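Local coordinates for homoserine kinase (PDB 4P52), which probably catalyses the ATP-dependent phosphorylation of L-homoserine to O-phospho-L-homoserine, as a member of the GHMP kinase family, at residues Tyr194-His199 and Ser316-Ser321; Ala274-Cys279 and Gln299-Ala304; Ile198-Glu203 and Ser284-Phe289. All blocks are in the same frame, centred on the assembly; numbering follows the deposited sequence.

Contact 1 (Tyr194-His199 and Ser316-Ser321); sequences YATIIH and SDVYVS
A chi1 of -173° at Ile-198 swings CG1 to the side opposite its backbone N, and the side chain reaches across to segment 316-321, where CD1 meets Val-318 CG2 at 3.7 Å and Ser-316 CB at 3.8 Å. On the sheet face bearing Ile-198 and Val-318, Thr-196 has CG2 opposite its N, and this methyl lies 3.9 Å from both Val-318 CG1 and Val-320 CG2. Thr-196 OG1 is hydrogen-bonded instead to Ala-298 O in helix 295-310, the helix packed over this face. On the reverse face His-199 and Asp-317 run alongside each other, ring and carboxylate 17° apart. Asp-317 OD2 stands 4.2 Å from His-199 ND1, at the ring edge, and is hydrogen-bonded to His-201 NE2. Further along that face, a water gives one hydrogen bond to Ala-195 O and another to Ser-321 OG. Six backbone hydrogen bonds fix the register, among them the pair between Ile-197 and Tyr-319, 2.8 Å for N to O in each direction. Axes running at 164° and alternating hydrogen-bonded and non-hydrogen-bonded pairs identify a regular antiparallel ladder, here joining strand 316-322 to strand 194-200 in the ferredoxin-like sheet of the C-terminal half of a GHMP kinase.

Contact 2 (Ala274-Cys279 and Gln299-Ala304); sequences AGALGC and QKIGQA
Ala-274 points its CB at one turn of helix 295-310, just where a Schellman motif ends helix 264-273; in the ferredoxin-like C-terminal half of the chain, both helices pack on one face of the sheet, over strands 278-281 and 288-292. The methyl faces three side chains: Ala-274 CB is 3.9 Å from Ile-301 CG1, as far from Lys-300 CE, and 4.1 Å from Ala-304 CB. Ala-274 and Ala-304 thus meet methyl to methyl, while the longer chains reach in beside them. Lys-300 has CG between its backbone N and carbonyl carbon (chi1 56°) and bends at chi3 (-75°), which lays CE alongside the C-terminal end of helix 264-273, 3.5 Å from Ala-274 O. This is a contact of the methylene carbon, at the exposed border of the interface. Gly-275, with its positive phi (99°), is where the chain leaves the helix; the residues after it run into strand 278-281. Ile-301 fills the inner side of the contact, where it also packs on Ala-271 and on Ala-290 of strand 288-292. Ile-301 CD1 is directed at the chain just beyond the turn, lying 3.6 Å from Ala-276 CA and 3.8 Å from Ala-276 CB.

Contact 3 (Ile198-Glu203 and Ser284-Phe289); sequences IHPHVE and SGPSIF
Ile-198 and Ile-288 pair through two backbone hydrogen bonds, N of Ile-198 to O of Ile-288 at 2.9 Å and N of Ile-288 to O of Ile-198 at 3.0 Å, in the two inner strands of the ferredoxin-like sheet. Their side chains run alongside each other in the same direction, with Ile-198 CG2 3.9 Å from Ile-288 CB. One residue along, a chi1 of -66° turns Ser-287 OG away from its own carbonyl carbon and brings it to the edge of the His-199 imidazole, near the ring plane and 3.3 Å from CD2. Beyond this the ladder gives way to proline packing: the rings of Pro-200 and Pro-286 cross obliquely, CG of Pro-200 lying 3.7 Å from CB of Pro-286. In the next shell, Phe-309 of helix 295-310 covers Ile-198, Pro-200 and Ile-288. Ser-287 OG is hydrogen-bonded to Ser-116 O, and the two serines are joined through their backbones as well. Ser-116 and Leu-118, which also touches Ser-287, belong to a glycine-rich loop that in GHMP kinases surrounds the nucleotide phosphates; through Ser-287 the contact therefore ties that loop to the start of strand 288-292. A cis peptide precedes Pro-286; in segment 198-203 an inverse gamma turn is centred on His-201, and just after it Val-202 O lies 3.6 Å from Pro-286 CG.

Overall arrangement
All three contacts belong to one antiparallel sheet, ordered 278-281, 288-292, 194-200, 316-322, and its helices. Contacts 1 and 3 use the two edges of strand 194-200 and share Ile-198 and His-199; contact 2 lies on the helical layer, nearer the surface. The centre of contact 1 is about 10 Å from the centres of contacts 2 and 3, which are about 15 Å from each other. Along the chain, contact 2 is nested inside the loop closed by contact 1 and alternates with contact 3. Cys-279 packs on Ile-288, and Gly-302 of helix 295-310 meets Thr-196 and Val-318, laying this helix over strands 194-200 and 316-322 in the layered helix-on-sheet C-terminal half.

Contact 1 (Tyr194-His199 and Ser316-Ser321)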
loop_
_atom_site.group_PDB
_atom_site.type_symbol
_atom_site.label_atom_id
_atom_site.label_comp_id
_atom_site.label_asym_id
_atom_site.label_seq_id
_atom_site.Cartn_x
_atom_site.Cartn_y
_atom_site.Cartn_z
ATOM N N TYR A 194 -19.819 1.818 5.557
ATOM C CA TYR A 194 -20.176 2.284 6.895
ATOM C C TYR A 194 -19.161 1.813 7.898
ATOM O O TYR A 194 -18.552 0.736 7.748
ATOM C CB TYR A 194 -21.527 1.736 7.300
ATOM C CG TYR A 194 -22.674 2.453 6.669
ATOM C CD1 TYR A 194 -23.032 2.190 5.349
ATOM C CD2 TYR A 194 -23.417 3.400 7.404
ATOM C CE1 TYR A 194 -24.090 2.841 4.770
ATOM C CE2 TYR A 194 -24.479 4.068 6.826
ATOM C CZ TYR A 194 -24.796 3.778 5.509
ATOM O OH TYR A 194 -25.826 4.425 4.910
ATOM N N ALA A 195 -18.970 2.647 8.910
ATOM C CA ALA A 195 -18.100 2.355 10.030
ATOM C C ALA A 195 -18.951 2.288 11.309
ATOM O O ALA A 195 -19.753 3.210 11.596
ATOM C CB ALA A 195 -17.072 3.438 10.153
ATOM N N THR A 196 -18.816 1.184 12.044
ATOM C CA THR A 196 -19.402 1.082 13.352
ATOM C C THR A 196 -18.258 1.211 14.323
ATOM O O THR A 196 -17.303 0.439 14.239
ATOM C CB THR A 196 -20.126 -0.256 13.567
ATOM O OG1 THR A 196 -21.086 -0.454 12.522
ATOM C CG2 THR A 196 -20.861 -0.237 14.898
ATOM N N ILE A 197 -18.345 2.205 15.211
ATOM C CA ILE A 197 -17.386 2.414 16.298
ATOM C C ILE A 197 -18.033 2.003 17.624
ATOM O O ILE A 197 -19.161 2.420 17.931
ATOM C CB ILE A 197 -16.994 3.907 16.496
ATOM C CG1 ILE A 197 -16.448 4.577 15.236
ATOM C CG2 ILE A 197 -15.929 4.041 17.567
ATOM C CD1 ILE A 197 -15.584 3.686 14.406
ATOM N N ILE A 198 -17.326 1.189 18.401
ATOM C CA ILE A 198 -17.712 0.932 19.775
ATOM C C ILE A 198 -16.608 1.403 20.729
ATOM O O ILE A 198 -15.411 1.056 20.569
ATOM C CB ILE A 198 -18.126 -0.537 20.031
ATOM C CG1 ILE A 198 -18.688 -0.677 21.448
ATOM C CG2 ILE A 198 -17.005 -1.533 19.739
ATOM C CD1 ILE A 198 -19.679 -1.822 21.564
ATOM N N HIS A 199 -17.016 2.211 21.703
ATOM C CA HIS A 199 -16.106 2.673 22.701
ATOM C C HIS A 199 -16.464 2.106 24.082
ATOM O O HIS A 199 -17.446 2.543 24.689
ATOM C CB HIS A 199 -16.079 4.184 22.755
ATOM C CG HIS A 199 -15.343 4.696 23.940
ATOM N ND1 HIS A 199 -15.981 5.311 25.001
ATOM C CD2 HIS A 199 -14.041 4.575 24.291
ATOM C CE1 HIS A 199 -15.089 5.585 25.937
ATOM N NE2 HIS A 199 -13.902 5.159 25.527
ATOM N N SER A 316 -20.577 0.708 27.200
ATOM C CA SER A 316 -20.148 0.874 25.823
ATOM C C SER A 316 -21.042 1.919 25.110
ATOM O O SER A 316 -22.244 2.033 25.392
ATOM C CB SER A 316 -20.142 -0.511 25.090
ATOM O OG SER A 316 -21.443 -1.109 24.903
ATOM N N ASP A 317 -20.446 2.676 24.195
ATOM C CA ASP A 317 -21.200 3.556 23.306
ATOM C C ASP A 317 -20.897 3.158 21.873
ATOM O O ASP A 317 -19.738 2.913 21.515
ATOM C CB ASP A 317 -20.835 5.030 23.518
ATOM C CG ASP A 317 -21.087 5.486 24.940
ATOM O OD1 ASP A 317 -22.269 5.522 25.377
ATOM O OD2 ASP A 317 -20.087 5.797 25.627
ATOM N N VAL A 318 -21.939 3.132 21.054
ATOM C CA VAL A 318 -21.837 2.716 19.663
ATOM C C VAL A 318 -22.175 3.897 18.773
ATOM O O VAL A 318 -23.127 4.620 19.048
ATOM C CB VAL A 318 -22.799 1.533 19.396
ATOM C CG1 VAL A 318 -22.808 1.141 17.932
ATOM C CG2 VAL A 318 -22.379 0.332 20.252
ATOM N N TYR A 319 -21.396 4.095 17.718
ATOM C CA TYR A 319 -21.690 5.125 16.726
ATOM C C TYR A 319 -21.641 4.507 15.331
ATOM O O TYR A 319 -20.776 3.660 15.052
ATOM C CB TYR A 319 -20.655 6.247 16.790
ATOM C CG TYR A 319 -20.464 6.809 18.160
ATOM C CD1 TYR A 319 -19.543 6.246 19.034
ATOM C CD2 TYR A 319 -21.219 7.926 18.586
ATOM C CE1 TYR A 319 -19.365 6.776 20.299
ATOM C CE2 TYR A 319 -21.070 8.459 19.864
ATOM C CZ TYR A 319 -20.149 7.880 20.708
ATOM O OH TYR A 319 -19.976 8.407 21.953
ATOM N N VAL A 320 -22.537 4.937 14.456
ATOM C CA VAL A 320 -22.622 4.350 13.136
ATOM C C VAL A 320 -22.702 5.495 12.159
ATOM O O VAL A 320 -23.522 6.398 12.329
ATOM C CB VAL A 320 -23.883 3.460 13.009
ATOM C CG1 VAL A 320 -24.117 3.032 11.581
ATOM C CG2 VAL A 320 -23.755 2.218 13.877
ATOM N N SER A 321 -21.832 5.486 11.156
ATOM C CA SER A 321 -21.909 6.486 10.101
ATOM C C SER A 321 -21.141 6.064 8.871
ATOM O O SER A 321 -20.331 5.153 8.934
ATOM C CB SER A 321 -21.396 7.854 10.596
ATOM O OG SER A 321 -19.979 7.952 10.602
HETATM O O HOH W 1 -19.089 6.035 12.614
#

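Contact 2 (Ala274-Cys279 and Gln299-Ala304)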
loop_
_atom_site.group_PDB
_atom_site.type_symbol
_atom_site.label_atom_id
_atom_site.label_comp_id
_atom_site.label_asym_id
_atom_site.label_seq_id
_atom_site.Cartn_x
_atom_site.Cartn_y
_atom_site.Cartn_z
ATOM N N ALA A 274 -21.388 -10.989 12.637
ATOM C CA ALA A 274 -22.554 -10.205 12.229
ATOM C C ALA A 274 -22.395 -9.683 10.796
ATOM O O ALA A 274 -23.255 -8.971 10.292
ATOM C CB ALA A 274 -22.867 -9.089 13.220
ATOM N N GLY A 275 -21.297 -10.060 10.130
ATOM C CA GLY A 275 -21.126 -9.775 8.707
ATOM C C GLY A 275 -20.256 -8.563 8.410
ATOM O O GLY A 275 -20.386 -7.974 7.340
ATOM N N ALA A 276 -19.366 -8.178 9.321
ATOM C CA ALA A 276 -18.487 -7.049 9.054
ATOM C C ALA A 276 -17.507 -7.403 7.951
ATOM O O ALA A 276 -17.088 -8.551 7.856
ATOM C CB ALA A 276 -17.718 -6.656 10.302
ATOM N N LEU A 277 -17.122 -6.416 7.136
ATOM C CA LEU A 277 -16.053 -6.599 6.158
ATOM C C LEU A 277 -14.777 -6.950 6.867
ATOM O O LEU A 277 -14.006 -7.830 6.441
ATOM C CB LEU A 277 -15.810 -5.306 5.410
ATOM C CG LEU A 277 -16.673 -5.063 4.183
ATOM C CD1 LEU A 277 -16.094 -3.881 3.421
ATOM C CD2 LEU A 277 -16.707 -6.345 3.348
ATOM N N GLY A 278 -14.557 -6.234 7.964
ATOM C CA GLY A 278 -13.364 -6.396 8.752
ATOM C C GLY A 278 -13.522 -5.532 9.974
ATOM O O GLY A 278 -14.415 -4.669 10.044
ATOM N N CYS A 279 -12.633 -5.745 10.938
ATOM C CA CYS A 279 -12.800 -5.173 12.240
ATOM C C CYS A 279 -11.449 -5.128 12.912
ATOM O O CYS A 279 -10.733 -6.124 12.902
ATOM C CB CYS A 279 -13.779 -6.039 13.036
ATOM S SG CYS A 279 -13.853 -5.595 14.782
ATOM N N GLN A 299 -25.622 -1.392 11.848
ATOM C CA GLN A 299 -26.368 -1.404 13.097
ATOM C C GLN A 299 -26.344 -2.740 13.804
ATOM O O GLN A 299 -26.108 -2.784 15.024
ATOM C CB GLN A 299 -27.794 -0.926 12.906
ATOM C CG GLN A 299 -27.873 0.593 12.865
ATOM C CD GLN A 299 -29.122 1.093 12.144
ATOM O OE1 GLN A 299 -30.054 0.325 11.887
ATOM N NE2 GLN A 299 -29.148 2.384 11.822
ATOM N N LYS A 300 -26.553 -3.830 13.066
ATOM C CA LYS A 300 -26.473 -5.123 13.728
ATOM C C LYS A 300 -25.032 -5.523 14.158
ATOM O O LYS A 300 -24.844 -6.205 15.182
ATOM C CB LYS A 300 -27.307 -6.225 13.061
ATOM C CG LYS A 300 -27.039 -6.502 11.609
ATOM C CD LYS A 300 -27.463 -7.926 11.243
ATOM C CE LYS A 300 -26.459 -8.958 11.775
ATOM N NZ LYS A 300 -26.713 -10.341 11.292
ATOM N N ILE A 301 -24.023 -5.043 13.443
ATOM C CA ILE A 301 -22.671 -5.180 13.927
ATOM C C ILE A 301 -22.505 -4.463 15.276
ATOM O O ILE A 301 -21.957 -5.019 16.209
ATOM C CB ILE A 301 -21.639 -4.712 12.879
ATOM C CG1 ILE A 301 -21.525 -5.758 11.759
ATOM C CG2 ILE A 301 -20.265 -4.509 13.500
ATOM C CD1 ILE A 301 -21.209 -5.155 10.401
ATOM N N GLY A 302 -22.993 -3.237 15.368
ATOM C CA GLY A 302 -22.932 -2.465 16.589
ATOM C C GLY A 302 -23.610 -3.169 17.735
ATOM O O GLY A 302 -23.056 -3.232 18.826
ATOM N N GLN A 303 -24.795 -3.717 17.485
ATOM C CA GLN A 303 -25.514 -4.495 18.479
ATOM C C GLN A 303 -24.765 -5.734 18.960
ATOM O O GLN A 303 -24.853 -6.086 20.149
ATOM C CB GLN A 303 -26.936 -4.838 18.025
ATOM C CG GLN A 303 -27.918 -3.676 18.187
ATOM C CD GLN A 303 -27.686 -2.836 19.482
ATOM O OE1 GLN A 303 -26.899 -1.841 19.486
ATOM N NE2 GLN A 303 -28.355 -3.241 20.591
ATOM N N ALA A 304 -24.034 -6.396 18.071
ATOM C CA ALA A 304 -23.302 -7.600 18.472
ATOM C C ALA A 304 -22.016 -7.278 19.260
ATOM O O ALA A 304 -21.636 -8.008 20.185
ATOM C CB ALA A 304 -23.016 -8.489 17.270
#

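Contact 3 (Ile198-Glu203 and Ser284-Phe289)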
loop_
_atom_site.group_PDB
_atom_site.type_symbol
_atom_site.label_atom_id
_atom_site.label_comp_id
_atom_site.label_asym_id
_atom_site.label_seq_id
_atom_site.Cartn_x
_atom_site.Cartn_y
_atom_site.Cartn_z
ATOM N N ILE A 198 -17.326 1.189 18.401
ATOM C CA ILE A 198 -17.712 0.932 19.775
ATOM C C ILE A 198 -16.608 1.403 20.729
ATOM O O ILE A 198 -15.411 1.056 20.569
ATOM C CB ILE A 198 -18.126 -0.537 20.031
ATOM C CG1 ILE A 198 -18.688 -0.677 21.448
ATOM C CG2 ILE A 198 -17.005 -1.533 19.739
ATOM C CD1 ILE A 198 -19.679 -1.822 21.564
ATOM N N HIS A 199 -17.016 2.211 21.703
ATOM C CA HIS A 199 -16.106 2.673 22.701
ATOM C C HIS A 199 -16.464 2.106 24.082
ATOM O O HIS A 199 -17.446 2.543 24.689
ATOM C CB HIS A 199 -16.079 4.184 22.755
ATOM C CG HIS A 199 -15.343 4.696 23.940
ATOM N ND1 HIS A 199 -15.981 5.311 25.001
ATOM C CD2 HIS A 199 -14.041 4.575 24.291
ATOM C CE1 HIS A 199 -15.089 5.585 25.937
ATOM N NE2 HIS A 199 -13.902 5.159 25.527
ATOM N N PRO A 200 -15.633 1.166 24.602
ATOM C CA PRO A 200 -15.864 0.587 25.923
ATOM C C PRO A 200 -15.536 1.564 27.052
ATOM O O PRO A 200 -14.606 2.354 26.944
ATOM C CB PRO A 200 -14.897 -0.590 25.944
ATOM C CG PRO A 200 -13.739 -0.136 25.095
ATOM C CD PRO A 200 -14.349 0.715 24.018
ATOM N N HIS A 201 -16.293 1.514 28.136
ATOM C CA HIS A 201 -16.055 2.428 29.268
ATOM C C HIS A 201 -14.959 1.925 30.199
ATOM O O HIS A 201 -15.198 1.538 31.336
ATOM C CB HIS A 201 -17.346 2.701 30.019
ATOM C CG HIS A 201 -18.362 3.435 29.199
ATOM N ND1 HIS A 201 -19.701 3.483 29.537
ATOM C CD2 HIS A 201 -18.235 4.152 28.057
ATOM C CE1 HIS A 201 -20.352 4.206 28.641
ATOM N NE2 HIS A 201 -19.485 4.624 27.736
ATOM N N VAL A 202 -13.745 1.935 29.689
ATOM C CA VAL A 202 -12.593 1.448 30.418
ATOM C C VAL A 202 -11.413 2.198 29.811
ATOM O O VAL A 202 -11.491 2.659 28.673
ATOM C CB VAL A 202 -12.465 -0.099 30.279
ATOM C CG1 VAL A 202 -12.108 -0.530 28.861
ATOM C CG2 VAL A 202 -11.420 -0.613 31.220
ATOM N N GLU A 203 -10.343 2.401 30.549
ATOM C CA GLU A 203 -9.265 3.112 29.912
ATOM C C GLU A 203 -7.966 2.362 29.836
ATOM O O GLU A 203 -7.382 1.979 30.821
ATOM C CB GLU A 203 -9.110 4.550 30.403
ATOM C CG GLU A 203 -8.856 4.717 31.880
ATOM C CD GLU A 203 -8.714 6.180 32.264
ATOM O OE1 GLU A 203 -9.473 6.999 31.700
ATOM O OE2 GLU A 203 -7.854 6.506 33.124
ATOM N N SER A 284 -5.155 3.812 18.900
ATOM C CA SER A 284 -4.443 3.016 19.875
ATOM C C SER A 284 -5.411 2.350 20.893
ATOM O O SER A 284 -4.981 1.773 21.905
ATOM C CB SER A 284 -3.402 3.891 20.563
ATOM O OG SER A 284 -4.068 4.984 21.157
ATOM N N GLY A 285 -6.713 2.416 20.619
ATOM C CA GLY A 285 -7.693 1.743 21.463
ATOM C C GLY A 285 -8.027 2.532 22.709
ATOM O O GLY A 285 -7.485 3.620 22.917
ATOM N N PRO A 286 -8.920 1.988 23.554
ATOM C CA PRO A 286 -9.611 0.678 23.451
ATOM C C PRO A 286 -10.793 0.601 22.459
ATOM O O PRO A 286 -11.380 -0.493 22.302
ATOM C CB PRO A 286 -10.131 0.448 24.857
ATOM C CG PRO A 286 -10.362 1.827 25.381
ATOM C CD PRO A 286 -9.279 2.702 24.791
ATOM N N SER A 287 -11.139 1.706 21.790
ATOM C CA SER A 287 -12.194 1.651 20.760
ATOM C C SER A 287 -11.879 0.724 19.604
ATOM O O SER A 287 -10.712 0.559 19.207
ATOM C CB SER A 287 -12.538 3.036 20.226
ATOM O OG SER A 287 -13.134 3.784 21.272
ATOM N N ILE A 288 -12.944 0.149 19.058
ATOM C CA ILE A 288 -12.884 -0.848 18.019
ATOM C C ILE A 288 -13.826 -0.410 16.914
ATOM O O ILE A 288 -14.900 0.131 17.185
ATOM C CB ILE A 288 -13.356 -2.208 18.569
ATOM C CG1 ILE A 288 -12.455 -2.614 19.746
ATOM C CG2 ILE A 288 -13.350 -3.288 17.491
ATOM C CD1 ILE A 288 -12.864 -3.891 20.431
ATOM N N PHE A 289 -13.438 -0.629 15.663
ATOM C CA PHE A 289 -14.316 -0.244 14.558
ATOM C C PHE A 289 -14.526 -1.431 13.645
ATOM O O PHE A 289 -13.664 -2.335 13.554
ATOM C CB PHE A 289 -13.750 0.938 13.756
ATOM C CG PHE A 289 -12.617 0.548 12.867
ATOM C CD1 PHE A 289 -11.347 0.325 13.396
ATOM C CD2 PHE A 289 -12.825 0.366 11.507
ATOM C CE1 PHE A 289 -10.300 -0.083 12.569
ATOM C CE2 PHE A 289 -11.783 -0.044 10.674
ATOM C CZ PHE A 289 -10.523 -0.278 11.204
#